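Local coordinates for lipoprotein (Colwellia psychrerythraea, PDB 3O0Y) that is of unknown biochemical function but, as a DUF885-family lipoprotein of the peptidase MA clan, is probably related to metallopeptidases, at residues L310-V313 with A314-S317; K331-V334 with G335-M338; R518-R521 with E522-I525; S526-S529 with E530-T534; V540-I543 with E544-M547. One frame throughout, in Å; residues are numbered along the deposited sequence.

Contact 1. Residues L310-V313 with A314-S317; sequences LDEV and ARIS
The guanidinium of Arg-315 is met at its edge by the carboxylate of Glu-312, while Ile-316 CG1 lies over one face, offset toward the rim and 3.5 Å above the plane. This is an i to i+3 salt bridge on the surface of helix 302-326, and it is bidentate and side-on. Arg-315 NH2 donates to Glu-312 OE1 at 2.8 Å, and Arg-315 NE donates to Glu-312 OE2 at 3.0 Å. Both oxygens are used on the syn side, with the two flat groups turned 31° apart. Glu-312 reaches this position by folding at chi2 (-71°), which turns its carboxylate toward the following helical turn; Arg-315 bends at chi3 (67°) to present NE and NH2 together. An acid and a base long enough to curl toward each other suit this partly solvent-facing strip, and each has a second partner: Lys-557 for Glu-312 OE1 and Glu-501 for Arg-315 NH2. Val-313, buried and branched, faces Tyr-527 and Gln-531 of helix 521-532 instead. Beneath the ion pair the backbone bonding continues: Glu-312 O accepts from Ile-316 N at 2.9 Å, and Ile-316 CG1 rests 3.3 Å from Glu-312 O.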
loop_
_atom_site.group_PDB
_atom_site.type_symbol
_atom_site.label_atom_id
_atom_site.label_comp_id
_atom_site.label_asym_id
_atom_site.label_seq_id
_atom_site.Cartn_x
_atom_site.Cartn_y
_atom_site.Cartn_z
ATOM N N LEU A 310 -9.435 -20.452 -6.240
ATOM C CA LEU A 310 -10.656 -21.081 -6.690
ATOM C C LEU A 310 -11.410 -21.721 -5.549
ATOM O O LEU A 310 -12.662 -21.573 -5.494
ATOM C CB LEU A 310 -10.374 -22.132 -7.773
ATOM C CG LEU A 310 -9.872 -21.521 -9.132
ATOM C CD1 LEU A 310 -9.383 -22.645 -10.037
ATOM C CD2 LEU A 310 -10.949 -20.671 -9.818
ATOM N N ASP A 311 -10.727 -22.438 -4.643
ATOM C CA ASP A 311 -11.417 -23.054 -3.527
ATOM C C ASP A 311 -12.002 -22.054 -2.577
ATOM O O ASP A 311 -13.073 -22.279 -2.051
ATOM C CB ASP A 311 -10.523 -24.017 -2.741
ATOM C CG ASP A 311 -9.958 -25.169 -3.660
ATOM O OD1 ASP A 311 -10.599 -25.495 -4.688
ATOM O OD2 ASP A 311 -8.897 -25.759 -3.297
ATOM N N GLU A 312 -11.277 -20.972 -2.343
ATOM C CA GLU A 312 -11.816 -19.912 -1.447
ATOM C C GLU A 312 -13.044 -19.188 -2.051
ATOM O O GLU A 312 -13.991 -18.851 -1.346
ATOM C CB GLU A 312 -10.738 -18.902 -1.083
ATOM C CG GLU A 312 -9.762 -19.447 -0.071
ATOM C CD GLU A 312 -10.435 -19.585 1.334
ATOM O OE1 GLU A 312 -10.675 -18.524 1.941
ATOM O OE2 GLU A 312 -10.851 -20.715 1.719
ATOM N N VAL A 313 -13.027 -18.963 -3.354
ATOM C CA VAL A 313 -14.165 -18.323 -4.044
ATOM C C VAL A 313 -15.359 -19.222 -3.877
ATOM O O VAL A 313 -16.454 -18.737 -3.594
ATOM C CB VAL A 313 -13.843 -18.080 -5.565
ATOM C CG1 VAL A 313 -15.127 -17.893 -6.363
ATOM C CG2 VAL A 313 -12.822 -16.844 -5.772
ATOM N N ALA A 314 -15.195 -20.544 -4.031
ATOM C CA ALA A 314 -16.315 -21.461 -3.928
ATOM C C ALA A 314 -16.831 -21.417 -2.512
ATOM O O ALA A 314 -18.061 -21.381 -2.272
ATOM C CB ALA A 314 -15.923 -22.883 -4.312
ATOM N N ARG A 315 -15.913 -21.411 -1.539
ATOM C CA ARG A 315 -16.318 -21.528 -0.129
ATOM C C ARG A 315 -17.105 -20.283 0.307
ATOM O O ARG A 315 -18.198 -20.365 0.844
ATOM C CB ARG A 315 -15.101 -21.670 0.758
ATOM C CG ARG A 315 -15.430 -21.760 2.251
ATOM C CD ARG A 315 -14.199 -21.758 3.130
ATOM N NE ARG A 315 -13.454 -20.479 3.115
ATOM C CZ ARG A 315 -13.773 -19.355 3.739
ATOM N NH1 ARG A 315 -14.838 -19.252 4.529
ATOM N NH2 ARG A 315 -12.927 -18.344 3.642
ATOM N N ILE A 316 -16.532 -19.128 0.002
ATOM C CA ILE A 316 -17.106 -17.840 0.489
ATOM C C ILE A 316 -18.445 -17.571 -0.214
ATOM O O ILE A 316 -19.437 -17.137 0.417
ATOM C CB ILE A 316 -16.132 -16.690 0.287
ATOM C CG1 ILE A 316 -14.844 -16.890 1.109
ATOM C CG2 ILE A 316 -16.786 -15.324 0.748
ATOM C CD1 ILE A 316 -13.716 -15.962 0.589
ATOM N N SER A 317 -18.484 -17.809 -1.518
ATOM C CA SER A 317 -19.717 -17.701 -2.315
ATOM C C SER A 317 -20.825 -18.533 -1.710
ATOM O O SER A 317 -22.021 -18.090 -1.563
ATOM C CB SER A 317 -19.458 -18.193 -3.764
ATOM O OG SER A 317 -18.804 -17.107 -4.323
#

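Contact 2. Residues K331-V334 with G335-M338; sequences KGTV and GERM
A chi1 of 67° sets Thr-333 OG1 between its own backbone N and carbonyl carbon, facing the first turn of the helix, and a chi1 of -80° brings Glu-336 CG beside its backbone N, from where the extended chain runs back to Thr-333. The two residues then exchange bonds. Glu-336 N donates to Thr-333 OG1 at 2.9 Å, and Thr-333 N donates to Glu-336 OE1, also at 2.9 Å, approaching from above the carboxylate plane. Gly-332, with no side chain, allows Glu-336 OE1 to come within 3.3 Å of Gly-332 CA. Arg-337 grips the same turn from another side: bent at chi3 (-74°), it sends NE to Thr-333 O at 3.2 Å, while Arg-337 N reaches Thr-333 O at 3.0 Å from the opposite face of the carbonyl. Its far nitrogens are held by Asn-321 OD1 and Tyr-329 O, which fixes the guanidinium. Val-334 CG2 packs 3.7 Å from Arg-337 NH2; the side chains of Val-334 and Met-338 both touch Met-320 of helix 302-326, an apolar neighbour that suits them. A short hydroxyl at the N-cap answered by an acid three residues later is the classic capping box, here starting helix 334-342.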
loop_
_atom_site.group_PDB
_atom_site.type_symbol
_atom_site.label_atom_id
_atom_site.label_comp_id
_atom_site.label_asym_id
_atom_site.label_seq_id
_atom_site.Cartn_x
_atom_site.Cartn_y
_atom_site.Cartn_z
ATOM N N LYS A 331 -32.692 -15.711 -6.229
ATOM C CA LYS A 331 -32.531 -15.828 -7.711
ATOM C C LYS A 331 -31.170 -15.299 -8.145
ATOM O O LYS A 331 -30.762 -14.185 -7.779
ATOM C CB LYS A 331 -33.663 -15.052 -8.445
ATOM C CG LYS A 331 -35.089 -14.988 -7.746
ATOM C CD LYS A 331 -36.248 -14.018 -8.449
ATOM C CE LYS A 331 -37.066 -13.003 -7.475
ATOM N NZ LYS A 331 -38.063 -13.505 -6.381
ATOM N N GLY A 332 -30.487 -16.092 -8.954
ATOM C CA GLY A 332 -29.286 -15.644 -9.660
ATOM C C GLY A 332 -28.026 -15.931 -8.842
ATOM O O GLY A 332 -28.073 -16.508 -7.710
ATOM N N THR A 333 -26.905 -15.521 -9.414
ATOM C CA THR A 333 -25.618 -15.746 -8.770
ATOM C C THR A 333 -25.518 -14.857 -7.531
ATOM O O THR A 333 -26.298 -13.884 -7.349
ATOM C CB THR A 333 -24.504 -15.412 -9.711
ATOM O OG1 THR A 333 -24.505 -14.008 -9.956
ATOM C CG2 THR A 333 -24.619 -16.242 -10.998
ATOM N N VAL A 334 -24.552 -15.185 -6.675
ATOM C CA VAL A 334 -24.250 -14.312 -5.554
ATOM C C VAL A 334 -23.941 -12.860 -6.057
ATOM O O VAL A 334 -24.393 -11.870 -5.541
ATOM C CB VAL A 334 -23.103 -14.884 -4.704
ATOM C CG1 VAL A 334 -22.650 -13.821 -3.735
ATOM C CG2 VAL A 334 -23.559 -16.144 -3.948
ATOM N N GLY A 335 -23.145 -12.747 -7.115
ATOM C CA GLY A 335 -22.845 -11.486 -7.671
ATOM C C GLY A 335 -24.031 -10.686 -8.164
ATOM O O GLY A 335 -24.136 -9.483 -7.887
ATOM N N GLU A 336 -24.941 -11.359 -8.852
ATOM C CA GLU A 336 -26.143 -10.721 -9.318
ATOM C C GLU A 336 -26.932 -10.182 -8.168
ATOM O O GLU A 336 -27.525 -9.108 -8.278
ATOM C CB GLU A 336 -26.977 -11.719 -10.121
ATOM C CG GLU A 336 -26.373 -11.804 -11.544
ATOM C CD GLU A 336 -26.770 -13.035 -12.329
ATOM O OE1 GLU A 336 -27.391 -13.981 -11.792
ATOM O OE2 GLU A 336 -26.328 -13.104 -13.506
ATOM N N ARG A 337 -26.988 -10.972 -7.101
ATOM C CA ARG A 337 -27.772 -10.565 -5.940
ATOM C C ARG A 337 -27.153 -9.337 -5.248
ATOM O O ARG A 337 -27.869 -8.397 -4.824
ATOM C CB ARG A 337 -28.002 -11.744 -4.979
ATOM C CG ARG A 337 -29.175 -12.608 -5.462
ATOM C CD ARG A 337 -29.373 -13.863 -4.687
ATOM N NE ARG A 337 -28.338 -14.839 -5.041
ATOM C CZ ARG A 337 -28.082 -15.981 -4.381
ATOM N NH1 ARG A 337 -28.768 -16.324 -3.305
ATOM N NH2 ARG A 337 -27.105 -16.824 -4.811
ATOM N N MET A 338 -25.826 -9.302 -5.151
ATOM C CA MET A 338 -25.168 -8.155 -4.568
ATOM C C MET A 338 -25.333 -6.884 -5.420
ATOM O O MET A 338 -25.530 -5.774 -4.890
ATOM C CB MET A 338 -23.697 -8.458 -4.317
ATOM C CG MET A 338 -23.438 -9.594 -3.284
ATOM S SD MET A 338 -24.170 -9.402 -1.647
ATOM C CE MET A 338 -23.378 -7.847 -1.132
#

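Contact 3. Residues R518-R521 with E522-I525; sequences RWTR and EQAI
Arg-521 is extended as far as NE and reaches toward helix 536-548. Arg-521 CB lies 3.2 Å from Glu-522 N, and CG stays near that same nitrogen; Arg-521 CD passes 3.5 Å from Glu-522 OE2; NE forms a salt bridge with Glu-544, and NH1 lies beside Val-540. At the end, Arg-521 NH2 donates to Glu-522 OE2 at 3.0 Å, near the guanidinium plane, and meets that oxygen on its anti side. Ile-525 CD1 sits over the centre of one guanidinium face, 3.7 Å from Arg-521 CZ, so an apolar methyl covers this face while charged partners take the edge. Glu-522 can reach its neighbour because its chain folds at chi2 (70°). Ahead of this pair, Thr-520 is the N-cap of helix 521-532 and makes a capping box with Gln-523. Gln-523 N donates to Thr-520 OG1 at 3.1 Å, and Thr-520 N returns a bond to Gln-523 OE1, also 3.1 Å, from above the amide plane. Thr and Gln suit these places because both side chains can accept from a backbone N-H. Trp-519 turns the edge of its indole to the helix, CE3 lying 3.9 Å from Ala-524 CA; the small alanine admits this approach. The indole also packs on Val-509 and Val-510 of helix 491-515, while Ala-524 and Ile-525 face Ile-543, wedging the start of helix 521-532 between helices 491-515 and 536-548.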
loop_
_atom_site.group_PDB
_atom_site.type_symbol
_atom_site.label_atom_id
_atom_site.label_comp_id
_atom_site.label_asym_id
_atom_site.label_seq_id
_atom_site.Cartn_x
_atom_site.Cartn_y
_atom_site.Cartn_z
ATOM N N ARG A 518 -1.696 -16.750 -18.305
ATOM C CA ARG A 518 -1.789 -15.938 -19.523
ATOM C C ARG A 518 -3.232 -15.538 -19.841
ATOM O O ARG A 518 -3.567 -15.303 -20.970
ATOM C CB ARG A 518 -1.145 -16.701 -20.699
ATOM C CG ARG A 518 0.304 -17.086 -20.366
ATOM C CD ARG A 518 0.984 -17.695 -21.606
ATOM N NE ARG A 518 2.350 -18.068 -21.263
ATOM C CZ ARG A 518 3.272 -18.431 -22.147
ATOM N NH1 ARG A 518 2.962 -18.501 -23.444
ATOM N NH2 ARG A 518 4.499 -18.720 -21.728
ATOM N N TRP A 519 -4.069 -15.379 -18.810
ATOM C CA TRP A 519 -5.345 -14.732 -19.006
ATOM C C TRP A 519 -5.151 -13.335 -19.594
ATOM O O TRP A 519 -4.253 -12.620 -19.228
ATOM C CB TRP A 519 -6.108 -14.568 -17.680
ATOM C CG TRP A 519 -6.587 -15.779 -17.035
ATOM C CD1 TRP A 519 -6.131 -17.076 -17.154
ATOM C CD2 TRP A 519 -7.627 -15.821 -16.062
ATOM N NE1 TRP A 519 -6.820 -17.895 -16.314
ATOM C CE2 TRP A 519 -7.733 -17.135 -15.611
ATOM C CE3 TRP A 519 -8.490 -14.863 -15.552
ATOM C CZ2 TRP A 519 -8.690 -17.514 -14.701
ATOM C CZ3 TRP A 519 -9.421 -15.240 -14.611
ATOM C CH2 TRP A 519 -9.513 -16.527 -14.199
ATOM N N THR A 520 -6.047 -12.917 -20.489
ATOM C CA THR A 520 -6.039 -11.563 -20.988
ATOM C C THR A 520 -6.673 -10.641 -19.924
ATOM O O THR A 520 -7.428 -11.085 -19.053
ATOM C CB THR A 520 -6.859 -11.490 -22.299
ATOM O OG1 THR A 520 -8.224 -11.773 -21.983
ATOM C CG2 THR A 520 -6.316 -12.504 -23.321
ATOM N N ARG A 521 -6.431 -9.350 -20.089
ATOM C CA ARG A 521 -7.105 -8.309 -19.335
ATOM C C ARG A 521 -8.628 -8.498 -19.364
ATOM O O ARG A 521 -9.308 -8.476 -18.331
ATOM C CB ARG A 521 -6.665 -6.944 -19.854
ATOM C CG ARG A 521 -7.450 -5.785 -19.397
ATOM C CD ARG A 521 -7.120 -4.557 -20.211
ATOM N NE ARG A 521 -7.925 -3.394 -19.855
ATOM C CZ ARG A 521 -9.163 -3.129 -20.282
ATOM N NH1 ARG A 521 -9.777 -2.069 -19.816
ATOM N NH2 ARG A 521 -9.784 -3.896 -21.155
ATOM N N GLU A 522 -9.138 -8.787 -20.524
ATOM C CA GLU A 522 -10.596 -8.845 -20.678
ATOM C C GLU A 522 -11.189 -10.051 -19.995
ATOM O O GLU A 522 -12.236 -9.937 -19.402
ATOM C CB GLU A 522 -10.957 -8.843 -22.155
ATOM C CG GLU A 522 -10.605 -7.500 -22.890
ATOM C CD GLU A 522 -9.105 -7.245 -23.061
ATOM O OE1 GLU A 522 -8.280 -8.206 -23.242
ATOM O OE2 GLU A 522 -8.748 -6.027 -22.960
ATOM N N GLN A 523 -10.483 -11.175 -20.003
ATOM C CA GLN A 523 -10.930 -12.400 -19.312
ATOM C C GLN A 523 -10.908 -12.181 -17.813
ATOM O O GLN A 523 -11.838 -12.646 -17.084
ATOM C CB GLN A 523 -10.056 -13.619 -19.701
ATOM C CG GLN A 523 -10.242 -14.061 -21.128
ATOM C CD GLN A 523 -9.061 -14.870 -21.695
ATOM O OE1 GLN A 523 -8.087 -15.147 -21.012
ATOM N NE2 GLN A 523 -9.187 -15.299 -22.929
ATOM N N ALA A 524 -9.860 -11.491 -17.331
ATOM C CA ALA A 524 -9.739 -11.225 -15.897
ATOM C C ALA A 524 -10.874 -10.280 -15.448
ATOM O O ALA A 524 -11.516 -10.499 -14.402
ATOM C CB ALA A 524 -8.322 -10.619 -15.581
ATOM N N ILE A 525 -11.153 -9.242 -16.246
ATOM C CA ILE A 525 -12.266 -8.322 -15.919
ATOM C C ILE A 525 -13.610 -9.092 -15.825
ATOM O O ILE A 525 -14.362 -8.953 -14.847
ATOM C CB ILE A 525 -12.394 -7.198 -16.988
ATOM C CG1 ILE A 525 -11.200 -6.246 -16.919
ATOM C CG2 ILE A 525 -13.720 -6.380 -16.787
ATOM C CD1 ILE A 525 -11.016 -5.364 -18.067
#

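Contact 4. Residues S526-S529 with E530-T534; sequences SYMS and EQTGT
Tyr-527 is overlapped on one face of its ring by the aliphatic part of Gln-531, one helical turn on. Gln-531 CG stands 3.7 Å from the ring centroid and 18° off its normal, a CH-pi contact, with its nearest approach of 3.5 Å to Tyr-527 CZ. The glutamine folds at chi2 (-55°) just past CG, so that the amide and ring planes are 25° apart. A glutamine suits this spot: its methylene lies over the ring and the bend keeps the amide close as well, Gln-531 NE2 being 4.0 Å from Tyr-527 CE1. At the helix end, Met-528 O is held by two donors, Thr-532 N at 3.0 Å and Thr-532 OG1 at 2.7 Å, arriving from opposite faces of the carbonyl. Thr-532 OG1 also accepts from Thr-534 N at 3.1 Å, an ST turn; a hydroxyl suits this place because it can donate to one partner and accept from the other. Gly-533 has positive phi, a conformation that glycine adopts with ease, and its N still reaches Ser-529 O at 3.0 Å. Water 1 also donates to Ser-529 O and, weakly, to Thr-534 O. Ser-529 OG turns back to Ile-525 O. Around this turn, Met-528 packs between Phe-503 and Val-506 of helix 491-515 and Val-539 and Tyr-546 of helix 536-548, while Tyr-527 and Gln-531 face Val-313 of helix 302-326.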
loop_
_atom_site.group_PDB
_atom_site.type_symbol
_atom_site.label_atom_id
_atom_site.label_comp_id
_atom_site.label_asym_id
_atom_site.label_seq_id
_atom_site.Cartn_x
_atom_site.Cartn_y
_atom_site.Cartn_z
ATOM N N SER A 526 -13.882 -9.899 -16.839
ATOM C CA SER A 526 -15.141 -10.658 -16.911
ATOM C C SER A 526 -15.272 -11.552 -15.699
ATOM O O SER A 526 -16.296 -11.539 -15.017
ATOM C CB SER A 526 -15.188 -11.541 -18.161
ATOM O OG SER A 526 -15.242 -10.723 -19.315
ATOM N N TYR A 527 -14.193 -12.274 -15.355
ATOM C CA TYR A 527 -14.245 -13.221 -14.210
ATOM C C TYR A 527 -14.555 -12.438 -12.933
ATOM O O TYR A 527 -15.411 -12.836 -12.119
ATOM C CB TYR A 527 -12.900 -14.000 -14.098
ATOM C CG TYR A 527 -12.849 -14.992 -12.963
ATOM C CD1 TYR A 527 -13.536 -16.208 -13.003
ATOM C CD2 TYR A 527 -12.282 -14.635 -11.734
ATOM C CE1 TYR A 527 -13.470 -17.120 -11.925
ATOM C CE2 TYR A 527 -12.357 -15.461 -10.660
ATOM C CZ TYR A 527 -12.907 -16.688 -10.739
ATOM O OH TYR A 527 -12.874 -17.485 -9.633
ATOM N N MET A 528 -13.759 -11.389 -12.685
ATOM C CA MET A 528 -13.893 -10.670 -11.424
ATOM C C MET A 528 -15.300 -10.018 -11.296
ATOM O O MET A 528 -15.915 -10.006 -10.196
ATOM C CB MET A 528 -12.778 -9.619 -11.238
ATOM C CG MET A 528 -12.912 -8.728 -10.011
ATOM S SD MET A 528 -11.305 -7.731 -9.658
ATOM C CE MET A 528 -10.605 -8.608 -8.456
ATOM N N SER A 529 -15.775 -9.433 -12.377
ATOM C CA SER A 529 -17.117 -8.867 -12.379
ATOM C C SER A 529 -18.182 -9.904 -12.013
ATOM O O SER A 529 -18.981 -9.677 -11.054
ATOM C CB SER A 529 -17.455 -8.337 -13.783
ATOM O OG SER A 529 -16.751 -7.187 -13.928
ATOM N N GLU A 530 -18.142 -11.020 -12.723
ATOM C CA GLU A 530 -19.130 -12.100 -12.549
ATOM C C GLU A 530 -19.093 -12.699 -11.150
ATOM O O GLU A 530 -20.148 -12.992 -10.605
ATOM C CB GLU A 530 -18.945 -13.235 -13.524
ATOM C CG GLU A 530 -19.298 -12.872 -14.946
ATOM C CD GLU A 530 -18.815 -13.905 -15.955
ATOM O OE1 GLU A 530 -18.483 -15.042 -15.526
ATOM O OE2 GLU A 530 -18.781 -13.579 -17.174
ATOM N N GLN A 531 -17.899 -12.820 -10.557
ATOM C CA GLN A 531 -17.798 -13.524 -9.308
ATOM C C GLN A 531 -18.180 -12.586 -8.153
ATOM O O GLN A 531 -18.758 -13.039 -7.148
ATOM C CB GLN A 531 -16.364 -14.086 -9.107
ATOM C CG GLN A 531 -16.015 -15.242 -9.976
ATOM C CD GLN A 531 -16.958 -16.418 -9.898
ATOM O OE1 GLN A 531 -17.388 -16.833 -8.817
ATOM N NE2 GLN A 531 -17.324 -16.936 -11.064
ATOM N N THR A 532 -17.880 -11.287 -8.274
ATOM C CA THR A 532 -18.001 -10.398 -7.121
ATOM C C THR A 532 -19.184 -9.437 -7.088
ATOM O O THR A 532 -19.517 -8.900 -6.002
ATOM C CB THR A 532 -16.779 -9.509 -6.941
ATOM O OG1 THR A 532 -16.728 -8.588 -8.024
ATOM C CG2 THR A 532 -15.508 -10.325 -6.880
ATOM N N GLY A 533 -19.857 -9.232 -8.199
ATOM C CA GLY A 533 -20.898 -8.200 -8.172
ATOM C C GLY A 533 -20.322 -6.784 -8.060
ATOM O O GLY A 533 -21.016 -5.814 -7.668
ATOM N N THR A 534 -19.046 -6.628 -8.404
ATOM C CA THR A 534 -18.456 -5.292 -8.412
ATOM C C THR A 534 -18.681 -4.627 -9.760
ATOM O O THR A 534 -18.617 -5.280 -10.799
ATOM C CB THR A 534 -16.963 -5.370 -8.073
ATOM O OG1 THR A 534 -16.860 -6.011 -6.812
ATOM C CG2 THR A 534 -16.313 -3.959 -7.979
HETATM O O HOH W 1 -21.003 -7.444 -11.604
#

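Contact 5. Residues V540-I543 with E544-M547; sequences VAEI and ERYM. With SO4 (sulfate ion), chain D.
Tyr-546 lays the face of its ring across the backbone carbonyl of Glu-542, whose O stands 3.1 Å above the ring plane, over its centre. A chi1 of -55° folds the ring back along its own helix to this place. The same carbonyl oxygen still receives the ordinary helical bond from Tyr-546 N, at 2.9 Å. The phenol turns to the side chain of that glutamate: Tyr-546 OH donates to Glu-542 OE1 at 2.7 Å, a bond of weak geometry. Both oxygens have Arg-507 as a further partner, through a salt bridge to OE1 and a hydrogen bond to OH, so a hydroxyl and an acid suit this place beside an arginine. Glu-542 OE1 also lies over a face of the Arg-545 guanidinium, a long salt bridge, 3.8 Å from Arg-545 NH2; an oxygen above the face is not in line for a hydrogen bond, so the attraction is electrostatic. Water 2 makes the hydrogen-bonded link, from Glu-542 OE2 to Arg-545 NH2. At the guanidinium edge, Arg-545 NH2 donates to O4 of a sulfate at 2.7 Å. Arg-504, Arg-507 and Tyr-556 complete this anion site, although the sulfate probably came from the crystallisation liquor. On another side, Val-540 CG1 lies 3.6 Å from Glu-544 OE2, while the same oxygen is salt-bridged to Arg-521 of helix 521-532. Ile-543 CD1, an apolar methyl, packs 3.9 Å from Tyr-546 CD2. Helix 536-548 thus rests on helix 521-532 through Ile-543, on Phe-503 and Val-510 of helix 491-515 through Tyr-546, and on helix 197-210 through Met-547.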
loop_
_atom_site.group_PDB
_atom_site.type_symbol
_atom_site.label_atom_id
_atom_site.label_comp_id
_atom_site.label_asym_id
_atom_site.label_seq_id
_atom_site.Cartn_x
_atom_site.Cartn_y
_atom_site.Cartn_z
ATOM N N VAL A 540 -12.167 -2.743 -13.871
ATOM C CA VAL A 540 -11.168 -2.340 -14.873
ATOM C C VAL A 540 -9.923 -1.755 -14.170
ATOM O O VAL A 540 -8.780 -2.163 -14.452
ATOM C CB VAL A 540 -11.686 -1.307 -15.874
ATOM C CG1 VAL A 540 -10.511 -0.791 -16.677
ATOM C CG2 VAL A 540 -12.700 -1.960 -16.845
ATOM N N ALA A 541 -10.140 -0.866 -13.192
ATOM C CA ALA A 541 -8.999 -0.283 -12.485
ATOM C C ALA A 541 -8.218 -1.326 -11.680
ATOM O O ALA A 541 -6.982 -1.260 -11.615
ATOM C CB ALA A 541 -9.446 0.869 -11.606
ATOM N N GLU A 542 -8.916 -2.285 -11.061
ATOM C CA GLU A 542 -8.250 -3.327 -10.336
ATOM C C GLU A 542 -7.394 -4.206 -11.234
ATOM O O GLU A 542 -6.202 -4.488 -10.947
ATOM C CB GLU A 542 -9.262 -4.190 -9.604
ATOM C CG GLU A 542 -10.024 -3.482 -8.537
ATOM C CD GLU A 542 -9.229 -3.221 -7.312
ATOM O OE1 GLU A 542 -8.375 -4.067 -6.892
ATOM O OE2 GLU A 542 -9.455 -2.132 -6.785
ATOM N N ILE A 543 -7.988 -4.711 -12.307
ATOM C CA ILE A 543 -7.223 -5.596 -13.209
ATOM C C ILE A 543 -5.979 -4.850 -13.769
ATOM O O ILE A 543 -4.871 -5.383 -13.765
ATOM C CB ILE A 543 -8.116 -6.141 -14.385
ATOM C CG1 ILE A 543 -9.215 -7.039 -13.824
ATOM C CG2 ILE A 543 -7.202 -6.824 -15.518
ATOM C CD1 ILE A 543 -8.778 -8.121 -12.807
ATOM N N GLU A 544 -6.113 -3.571 -14.132
ATOM C CA GLU A 544 -4.944 -2.816 -14.598
ATOM C C GLU A 544 -3.889 -2.569 -13.505
ATOM O O GLU A 544 -2.706 -2.556 -13.749
ATOM C CB GLU A 544 -5.346 -1.516 -15.305
ATOM C CG GLU A 544 -6.228 -1.860 -16.589
ATOM C CD GLU A 544 -6.694 -0.686 -17.400
ATOM O OE1 GLU A 544 -6.265 0.455 -17.092
ATOM O OE2 GLU A 544 -7.398 -0.908 -18.421
ATOM N N ARG A 545 -4.337 -2.400 -12.275
ATOM C CA ARG A 545 -3.451 -2.347 -11.117
ATOM C C ARG A 545 -2.653 -3.671 -11.037
ATOM O O ARG A 545 -1.431 -3.630 -10.852
ATOM C CB ARG A 545 -4.276 -2.152 -9.822
ATOM C CG ARG A 545 -3.595 -2.572 -8.557
ATOM C CD ARG A 545 -4.538 -2.380 -7.358
ATOM N NE ARG A 545 -4.102 -3.145 -6.219
ATOM C CZ ARG A 545 -4.677 -3.050 -5.037
ATOM N NH1 ARG A 545 -4.256 -3.800 -4.056
ATOM N NH2 ARG A 545 -5.700 -2.216 -4.881
ATOM N N TYR A 546 -3.328 -4.802 -11.141
ATOM C CA TYR A 546 -2.663 -6.125 -10.946
ATOM C C TYR A 546 -1.616 -6.321 -12.008
ATOM O O TYR A 546 -0.523 -6.892 -11.786
ATOM C CB TYR A 546 -3.637 -7.292 -10.941
ATOM C CG TYR A 546 -4.762 -7.136 -9.927
ATOM C CD1 TYR A 546 -4.644 -6.358 -8.804
ATOM C CD2 TYR A 546 -5.966 -7.722 -10.167
ATOM C CE1 TYR A 546 -5.734 -6.217 -7.948
ATOM C CE2 TYR A 546 -7.053 -7.575 -9.299
ATOM C CZ TYR A 546 -6.932 -6.817 -8.242
ATOM O OH TYR A 546 -8.088 -6.680 -7.435
ATOM N N MET A 547 -1.934 -5.809 -13.185
ATOM C CA MET A 547 -1.005 -5.884 -14.344
ATOM C C MET A 547 0.283 -5.078 -14.067
ATOM O O MET A 547 1.348 -5.507 -14.431
ATOM C CB MET A 547 -1.658 -5.392 -15.637
ATOM C CG MET A 547 -2.758 -6.291 -16.239
ATOM S SD MET A 547 -3.843 -5.516 -17.536
ATOM C CE MET A 547 -2.507 -4.917 -18.664
HETATM S S SO4 D . -6.942 -2.691 -1.017
HETATM O O1 SO4 D . -7.580 -3.967 -0.591
HETATM O O2 SO4 D . -7.692 -1.613 -0.465
HETATM O O3 SO4 D . -5.569 -2.535 -0.479
HETATM O O4 SO4 D . -6.747 -2.675 -2.443
HETATM O O HOH W 2 -7.438 -0.541 -6.418
#

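How the contacts relate
Along the chain the five contacts come in series: each joins adjacent segments, so none encloses a loop, nests or crosses. Contact 1 lies within helix 302-326, and contact 2 starts the next helix, 334-342, whose Val-334 CG2 packs 3.4 Å from Ser-317 O. Much later, contact 3 leads from the loop into helix 521-532, contact 4 carries that helix to its end and beyond, with Trp-519 packed on Tyr-527, and contact 5 lies on the helix that follows. Contact 4 touches contact 1 through Val-313 and Leu-310. Contact 5 meets contact 3 through the Arg-521 salt bridge and through Ile-543, and contact 4 through Met-528. Helix 521-532 thereby connects helices 302-326 and 536-548.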